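Local coordinates for D-3-phosphoglycerate dehydrogenase oxidoreductase protein (Ralstonia solanacearum, PDB 3GG9) that probably oxidises D-3-phosphoglycerate with NAD as cofactor, as a member of the D-isomer specific 2-hydroxyacid dehydrogenase family, at residues 163-168 / 173-178. Residues are numbered along the deposited sequence; the frame is centred on the assembly and turned at random.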
ATOM      1  N   LEU A 163       7.034   2.598  15.336  1.00 20.66           N
ATOM      2  CA  LEU A 163       7.843   2.681  14.120  1.00 22.27           C
ATOM      3  C   LEU A 163       9.307   2.970  14.453  1.00 28.06           C
ATOM      4  O   LEU A 163       9.637   4.047  14.971  1.00 30.09           O
ATOM      5  CB  LEU A 163       7.293   3.777  13.200  1.00 20.38           C
ATOM      6  CG  LEU A 163       8.066   4.080  11.906  1.00 28.86           C
ATOM      7  CD1 LEU A 163       8.099   2.862  10.965  1.00 26.01           C
ATOM      8  CD2 LEU A 163       7.535   5.334  11.182  1.00 22.00           C
ATOM      9  N   GLY A 164      10.182   1.998  14.170  1.00 22.57           N
ATOM     10  CA  GLY A 164      11.626   2.201  14.249  1.00 19.52           C
ATOM     11  C   GLY A 164      12.210   2.719  12.932  1.00 24.67           C
ATOM     12  O   GLY A 164      11.960   2.162  11.854  1.00 23.74           O
ATOM     13  N   ILE A 165      12.930   3.830  13.010  1.00 25.33           N
ATOM     14  CA  ILE A 165      13.623   4.393  11.852  1.00 20.74           C
ATOM     15  C   ILE A 165      15.123   4.266  12.074  1.00 26.89           C
ATOM     16  O   ILE A 165      15.696   4.940  12.938  1.00 22.19           O
ATOM     17  CB  ILE A 165      13.193   5.870  11.574  1.00 26.00           C
ATOM     18  CG1 ILE A 165      11.677   5.969  11.302  1.00 24.98           C
ATOM     19  CG2 ILE A 165      14.020   6.480  10.455  1.00 23.02           C
ATOM     20  CD1 ILE A 165      11.178   5.139  10.098  1.00 21.89           C
ATOM     21  N   PHE A 166      15.747   3.376  11.304  1.00 24.61           N
ATOM     22  CA  PHE A 166      17.201   3.209  11.306  1.00 23.36           C
ATOM     23  C   PHE A 166      17.861   4.069  10.205  1.00 30.37           C
ATOM     24  O   PHE A 166      17.976   3.636   9.053  1.00 28.25           O
ATOM     25  CB  PHE A 166      17.537   1.708  11.149  1.00 26.61           C
ATOM     26  CG  PHE A 166      18.965   1.327  11.514  1.00 32.86           C
ATOM     27  CD1 PHE A 166      19.297  -0.018  11.682  1.00 33.99           C
ATOM     28  CD2 PHE A 166      19.969   2.286  11.722  1.00 28.47           C
ATOM     29  CE1 PHE A 166      20.613  -0.409  12.010  1.00 37.27           C
ATOM     30  CE2 PHE A 166      21.280   1.916  12.050  1.00 22.92           C
ATOM     31  CZ  PHE A 166      21.604   0.557  12.196  1.00 31.84           C
ATOM     32  N   GLY A 167      18.317   5.272  10.582  1.00 25.96           N
ATOM     33  CA  GLY A 167      18.934   6.228   9.646  1.00 22.52           C
ATOM     34  C   GLY A 167      18.014   7.407   9.435  1.00 27.72           C
ATOM     35  O   GLY A 167      16.853   7.249   9.055  1.00 32.61           O
ATOM     36  N   TYR A 168      18.519   8.600   9.683  1.00 25.63           N
ATOM     37  CA  TYR A 168      17.672   9.774   9.635  1.00 26.69           C
ATOM     38  C   TYR A 168      18.233  10.812   8.654  1.00 29.48           C
ATOM     39  O   TYR A 168      18.446  11.978   8.995  1.00 31.51           O
ATOM     40  CB  TYR A 168      17.472  10.294  11.060  1.00 25.27           C
ATOM     41  CG  TYR A 168      16.317  11.276  11.250  1.00 28.05           C
ATOM     42  CD1 TYR A 168      14.983  10.843  11.293  1.00 25.52           C
ATOM     43  CD2 TYR A 168      16.572  12.631  11.401  1.00 33.52           C
ATOM     44  CE1 TYR A 168      13.936  11.753  11.464  1.00 26.49           C
ATOM     45  CE2 TYR A 168      15.537  13.547  11.563  1.00 32.47           C
ATOM     46  CZ  TYR A 168      14.230  13.102  11.603  1.00 27.82           C
ATOM     47  OH  TYR A 168      13.228  14.030  11.773  1.00 31.20           O
ATOM     48  N   GLN A 173      13.689  10.937   7.338  1.00 19.10           N
ATOM     49  CA  GLN A 173      12.977  12.084   7.928  1.00 20.30           C
ATOM     50  C   GLN A 173      11.536  12.149   7.413  1.00 21.92           C
ATOM     51  O   GLN A 173      10.601  12.360   8.190  1.00 22.80           O
ATOM     52  CB  GLN A 173      13.733  13.343   7.575  1.00 21.38           C
ATOM     53  CG  GLN A 173      13.008  14.635   7.942  1.00 33.24           C
ATOM     54  CD  GLN A 173      13.887  15.843   7.767  1.00 55.17           C
ATOM     55  OE1 GLN A 173      14.965  15.763   7.162  1.00 53.80           O
ATOM     56  NE2 GLN A 173      13.441  16.976   8.305  1.00 52.18           N
ATOM     57  N   LEU A 174      11.356  11.931   6.115  1.00 23.22           N
ATOM     58  CA  LEU A 174      10.001  11.899   5.535  1.00 22.80           C
ATOM     59  C   LEU A 174       9.166  10.744   6.077  1.00 18.91           C
ATOM     60  O   LEU A 174       7.982  10.897   6.427  1.00 17.25           O
ATOM     61  CB  LEU A 174      10.085  11.842   4.017  1.00 22.49           C
ATOM     62  CG  LEU A 174      10.573  13.119   3.310  1.00 24.93           C
ATOM     63  CD1 LEU A 174      10.626  12.921   1.802  1.00 22.80           C
ATOM     64  CD2 LEU A 174       9.727  14.360   3.672  1.00 26.16           C
ATOM     65  N   VAL A 175       9.775   9.557   6.123  1.00 20.78           N
ATOM     66  CA  VAL A 175       9.100   8.381   6.622  1.00 19.61           C
ATOM     67  C   VAL A 175       8.789   8.427   8.116  1.00 18.64           C
ATOM     68  O   VAL A 175       7.715   7.994   8.521  1.00 20.86           O
ATOM     69  CB  VAL A 175       9.918   7.088   6.305  1.00 16.45           C
ATOM     70  CG1 VAL A 175       9.256   5.885   6.933  1.00 19.93           C
ATOM     71  CG2 VAL A 175      10.028   6.933   4.802  1.00 16.41           C
ATOM     72  N   ALA A 176       9.693   9.002   8.913  1.00 21.61           N
ATOM     73  CA  ALA A 176       9.386   9.334  10.305  1.00 21.21           C
ATOM     74  C   ALA A 176       8.139  10.253  10.435  1.00 21.34           C
ATOM     75  O   ALA A 176       7.295  10.051  11.336  1.00 17.29           O
ATOM     76  CB  ALA A 176      10.612   9.951  11.011  1.00 16.77           C
ATOM     77  N   GLY A 177       8.039  11.244   9.547  1.00 22.45           N
ATOM     78  CA  GLY A 177       6.886  12.146   9.476  1.00 20.97           C
ATOM     79  C   GLY A 177       5.570  11.430   9.166  1.00 19.63           C
ATOM     80  O   GLY A 177       4.535  11.708   9.773  1.00 18.68           O
ATOM     81  N   TYR A 178       5.604  10.498   8.213  1.00 25.20           N
ATOM     82  CA  TYR A 178       4.432   9.680   7.895  1.00 23.61           C
ATOM     83  C   TYR A 178       3.949   8.892   9.110  1.00 21.78           C
ATOM     84  O   TYR A 178       2.730   8.786   9.375  1.00 18.35           O
ATOM     85  CB  TYR A 178       4.744   8.713   6.740  1.00 19.37           C
ATOM     86  CG  TYR A 178       5.171   9.365   5.440  1.00 20.57           C
ATOM     87  CD1 TYR A 178       5.995   8.694   4.557  1.00 19.91           C
ATOM     88  CD2 TYR A 178       4.720  10.656   5.075  1.00 17.22           C
ATOM     89  CE1 TYR A 178       6.386   9.269   3.338  1.00 22.16           C
ATOM     90  CE2 TYR A 178       5.123  11.240   3.874  1.00 20.12           C
ATOM     91  CZ  TYR A 178       5.949  10.537   3.007  1.00 28.22           C
ATOM     92  OH  TYR A 178       6.344  11.100   1.810  1.00 26.26           O
TER
HETATM   93  O   HOH W   1      17.286  14.673   7.990  1.00 41.96           O
HETATM   94  O   HOH W   2      10.557  14.280  10.131  1.00 47.09           O
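Tyr168 lays its ring against the start of segment 173-178, just past the end of strand 163-166. Its CB hangs from the loop, and CG stands anti to the backbone N (chi1 -164°), which swings the ring over toward Gln173 and the helix. Tyr168 CD1 lies 4.1 Å from Gln173 CA. Tyr168 CE1 comes closer, 3.7 Å from Gln173 CA. Ala176 CB is 3.8 Å from Tyr168 CE1. The Ala176 methyl sits at the ring edge, in its plane. Gln173 CB lies over one face, offset toward the rim, and Tyr168 CZ is close to both Gln173 CB and Gln173 CG. At the tip, OH passes Gln173 CG and hydrogen-bonds Asp201. A water also donates to OH and to Gln173 O, and so bridges loop and helix.

Deeper in, Ile165 points at the helix. Ile165 CG1 faces Ala176 CB at 4.1 Å. Ile165 CD1 reaches Val175 CG1 at 3.8 Å. Leu163 adds its CD2 methyl, 3.8 Å from Val175 O. The axes of strand 163-166 and helix segment 173-178 run nearly antiparallel (174°) and approach to 9.2 Å.

This is the strand-turn-helix half of the beta-alpha-beta unit made by strand 162-166, helix 170-181 and strand 185-189. Gly167 fits the opening glycine of a GxGxxG motif, consistent with a Rossmann-type NAD-binding domain. No direct hydrogen bond joins the two segments. Strand and helix meet through a largely apolar contact, while water and Asp201 serve the polar tip of Tyr168.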